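Side-chain contacts in relik capsid n-terminal domain (Oryctolagus cuniculus, PDB 2XGU), which probably forms the outer layer of the capsid shell that encloses the lentiviral genome: residues G106-P109 with E110-A113; A131-E134 with C135-T138. All blocks are in the same frame, centred on the assembly; numbering follows the deposited sequence.

Interaction 1 of 2, residues G106-P109 with E110-A113; sequences GLSP and EEAA
S108 and E111 make a capping box, the reciprocal arrangement in which two residues three apart each satisfy the other's backbone N-H at the start of a helix. Here it opens the short helix 109-112, with S108 as the N-cap. The E111 side chain starts beside its own backbone N, with CG anti to the carbonyl carbon, and runs back along the S108 hydroxyl. Its CB and then its CG each pass 3.2 Å from S108 OG, a snug fit of methylenes against the oxygen. Beyond CG the chain is extended, which carries the carboxylate past the hydroxyl to the backbone of S108. There OE2 takes the hydrogen of S108 N at 2.9 Å, almost straight at 175°, on the anti side of the carboxylate and 22° out of its plane. In return, E111 N donates to S108 OG across 2.9 Å. That acceptor is brought over the helix end by chi1 of S108 (70°), which sets OG between the backbone N and the carbonyl carbon.

The backbone adds a turn of its own, for A112 N reaches S108 O at 2.9 Å, while the bond from A113 N to P109 O is weak. The proline ring of P109 lies alongside E110, whose chain bends at chi2 and brings OE1 to 3.6 Å from CD of P109. Elsewhere the turn meets the N-terminal hairpin, with P109 and A113 both touching Y11. L107 rests on F117, and its CD1 lies 4.0 Å from A112 CB.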
loop_
_atom_site.group_PDB
_atom_site.type_symbol
_atom_site.label_atom_id
_atom_site.label_comp_id
_atom_site.label_asym_id
_atom_site.label_seq_id
_atom_site.Cartn_x
_atom_site.Cartn_y
_atom_site.Cartn_z
ATOM N N GLY A 106 9.525 8.664 -19.670
ATOM C CA GLY A 106 9.684 8.873 -21.097
ATOM C C GLY A 106 8.379 8.904 -21.874
ATOM O O GLY A 106 8.389 8.827 -23.103
ATOM N N LEU A 107 7.253 9.009 -21.168
ATOM C CA LEU A 107 5.963 9.075 -21.840
ATOM C C LEU A 107 5.486 10.514 -21.968
ATOM O O LEU A 107 5.642 11.308 -21.042
ATOM C CB LEU A 107 4.904 8.257 -21.084
ATOM C CG LEU A 107 5.176 6.770 -20.872
ATOM C CD1 LEU A 107 3.957 6.123 -20.225
ATOM C CD2 LEU A 107 5.524 6.085 -22.196
ATOM N N SER A 108 4.901 10.847 -23.115
ATOM C CA SER A 108 4.215 12.124 -23.254
ATOM C C SER A 108 2.908 12.016 -22.474
ATOM O O SER A 108 2.441 10.903 -22.205
ATOM C CB SER A 108 3.932 12.436 -24.728
ATOM O OG SER A 108 2.931 11.588 -25.273
ATOM N N PRO A 109 2.310 13.155 -22.101
ATOM C CA PRO A 109 1.024 13.076 -21.397
ATOM C C PRO A 109 -0.029 12.346 -22.227
ATOM O O PRO A 109 -0.797 11.565 -21.669
ATOM C CB PRO A 109 0.637 14.545 -21.215
ATOM C CG PRO A 109 1.945 15.273 -21.188
ATOM C CD PRO A 109 2.844 14.529 -22.133
ATOM N N GLU A 110 -0.057 12.601 -23.534
ATOM C CA GLU A 110 -0.977 11.924 -24.439
ATOM C C GLU A 110 -0.723 10.422 -24.450
ATOM O O GLU A 110 -1.658 9.618 -24.343
ATOM C CB GLU A 110 -0.832 12.490 -25.858
ATOM C CG GLU A 110 -1.222 13.962 -25.997
ATOM C CD GLU A 110 -0.233 14.923 -25.347
ATOM O OE1 GLU A 110 0.960 14.573 -25.201
ATOM O OE2 GLU A 110 -0.654 16.045 -24.991
ATOM N N GLU A 111 0.541 10.036 -24.596
ATOM C CA GLU A 111 0.890 8.616 -24.602
ATOM C C GLU A 111 0.427 7.928 -23.329
ATOM O O GLU A 111 -0.175 6.853 -23.385
ATOM C CB GLU A 111 2.399 8.425 -24.753
ATOM C CG GLU A 111 2.896 8.540 -26.177
ATOM C CD GLU A 111 4.406 8.522 -26.258
ATOM O OE1 GLU A 111 4.939 8.131 -27.322
ATOM O OE2 GLU A 111 5.060 8.898 -25.260
ATOM N N ALA A 112 0.705 8.552 -22.188
ATOM C CA ALA A 112 0.377 7.973 -20.890
ATOM C C ALA A 112 -1.134 7.831 -20.663
ATOM O O ALA A 112 -1.568 7.061 -19.806
ATOM C CB ALA A 112 1.000 8.817 -19.775
ATOM N N ALA A 113 -1.922 8.566 -21.439
ATOM C CA ALA A 113 -3.372 8.535 -21.301
ATOM C C ALA A 113 -4.022 7.504 -22.234
ATOM O O ALA A 113 -5.241 7.320 -22.211
ATOM C CB ALA A 113 -3.941 9.927 -21.555
#

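Interaction 2 of 2, residues A131-E134 with C135-T138; sequences ALQE and CQRT
The shortest sound polar bond between A131-E134 and C135-T138 runs from C135 N to L132 O at 3.0 Å. This is the end of helix 118-134, where the chain leaves its last turn. Q136 N repeats the pattern by donating to Q133 O at 3.2 Å. Both bonds reach back three residues, the i+3 pattern of a helix end.

The C135 side chain folds back over this turn. SG stands anti to the carbonyl carbon, beside the backbone N (chi1 -62°), which brings the sulfur to 3.4 Å from A131 O, and C135 CB rests 3.7 Å from L132 O. C135 also touches K72 of helix 63-83 and T32 in the loop before helix 34-43.

Q133 and Q136 run out alongside one another in the same direction, with amide planes almost perpendicular at 86°. Q133 OE1 and Q136 OE1 are modelled 2.7 Å apart; two carbonyl oxygens so close are implausible as built, and turning one of the amides over would allow a hydrogen bond. Q136 CB is 3.3 Å from Q133 O. I37 of helix 34-43 packs against both glutamines, and an acetate ion lies about 3 Å from the Q133 side chain.

E130 of the second subunit brings its carboxylate close to that of E134, while K76 of the same chain as E134 makes a long, weak ion pair with E134 OE2; such crowded negative charge would probably favour a raised pKa for one of the two acids.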
loop_
_atom_site.group_PDB
_atom_site.type_symbol
_atom_site.label_atom_id
_atom_site.label_comp_id
_atom_site.label_asym_id
_atom_site.label_seq_id
_atom_site.Cartn_x
_atom_site.Cartn_y
_atom_site.Cartn_z
ATOM N N ALA A 131 3.421 2.849 -1.167
ATOM C CA ALA A 131 4.636 3.464 -0.653
ATOM C C ALA A 131 4.327 4.513 0.410
ATOM O O ALA A 131 4.956 4.542 1.467
ATOM C CB ALA A 131 5.446 4.071 -1.790
ATOM N N LEU A 132 3.355 5.371 0.125
ATOM C CA LEU A 132 2.916 6.358 1.117
ATOM C C LEU A 132 2.434 5.692 2.407
ATOM O O LEU A 132 2.823 6.078 3.514
ATOM C CB LEU A 132 1.821 7.255 0.540
ATOM C CG LEU A 132 2.276 8.227 -0.537
ATOM C CD1 LEU A 132 1.089 8.756 -1.323
ATOM C CD2 LEU A 132 3.022 9.367 0.147
ATOM N N GLN A 133 1.574 4.689 2.260
ATOM C CA GLN A 133 1.012 3.988 3.404
ATOM C C GLN A 133 2.104 3.380 4.280
ATOM O O GLN A 133 2.013 3.404 5.514
ATOM C CB GLN A 133 0.080 2.890 2.896
ATOM C CG GLN A 133 -1.244 2.692 3.631
ATOM C CD GLN A 133 -2.149 3.918 3.639
ATOM O OE1 GLN A 133 -2.170 4.652 4.613
ATOM N NE2 GLN A 133 -2.917 4.123 2.571
ATOM N N GLU A 134 3.141 2.836 3.645
ATOM C CA GLU A 134 4.241 2.194 4.361
ATOM C C GLU A 134 5.166 3.204 5.057
ATOM O O GLU A 134 5.989 2.826 5.891
ATOM C CB GLU A 134 5.016 1.247 3.426
ATOM C CG GLU A 134 4.152 0.068 2.947
ATOM C CD GLU A 134 4.625 -0.584 1.643
ATOM O OE1 GLU A 134 5.815 -0.435 1.283
ATOM O OE2 GLU A 134 3.795 -1.255 0.976
ATOM N N CYS A 135 5.007 4.487 4.736
ATOM C CA CYS A 135 5.784 5.553 5.369
ATOM C C CYS A 135 4.903 6.419 6.263
ATOM O O CYS A 135 5.287 7.517 6.653
ATOM C CB CYS A 135 6.442 6.442 4.311
ATOM S SG CYS A 135 7.623 5.612 3.253
ATOM N N GLN A 136 3.712 5.924 6.584
ATOM C CA GLN A 136 2.734 6.693 7.349
ATOM C C GLN A 136 3.317 7.265 8.640
ATOM O O GLN A 136 3.943 6.547 9.426
ATOM C CB GLN A 136 1.543 5.797 7.693
ATOM C CG GLN A 136 0.210 6.508 7.796
ATOM C CD GLN A 136 -0.914 5.544 8.124
ATOM O OE1 GLN A 136 -1.596 5.029 7.235
ATOM N NE2 GLN A 136 -1.103 5.288 9.404
ATOM N N ARG A 137 3.095 8.554 8.881
ATOM C CA ARG A 137 3.585 9.180 10.104
ATOM C C ARG A 137 2.559 9.011 11.217
ATOM O O ARG A 137 1.363 9.199 11.002
ATOM C CB ARG A 137 3.876 10.663 9.870
ATOM N N THR A 138 3.019 8.647 12.407
ATOM C CA THR A 138 2.115 8.554 13.540
ATOM C C THR A 138 1.771 9.971 13.970
ATOM O O THR A 138 2.655 10.808 14.126
ATOM C CB THR A 138 2.742 7.771 14.701
ATOM O OG1 THR A 138 3.101 6.461 14.239
ATOM C CG2 THR A 138 1.763 7.655 15.863
#

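From the N terminus, the chain first forms the hairpin of strands 2-5 and 8-11, then helices 16-29, 34-43, 49-57 and 63-83, before helix 99-102 leads to interaction 1. That contact closes the turn where helix 109-112 begins, against the hairpin and the loop residue T48. The chain then goes through helix 118-134 to interaction 2, which ends that helix beside helices 34-43 and 63-83 and next to the second subunit. Each is local and the two are in series, so neither nests in nor crosses the other. Their centres lie 28 Å apart, on opposite sides of the chain's centre: one starts a helix, the other finishes the next.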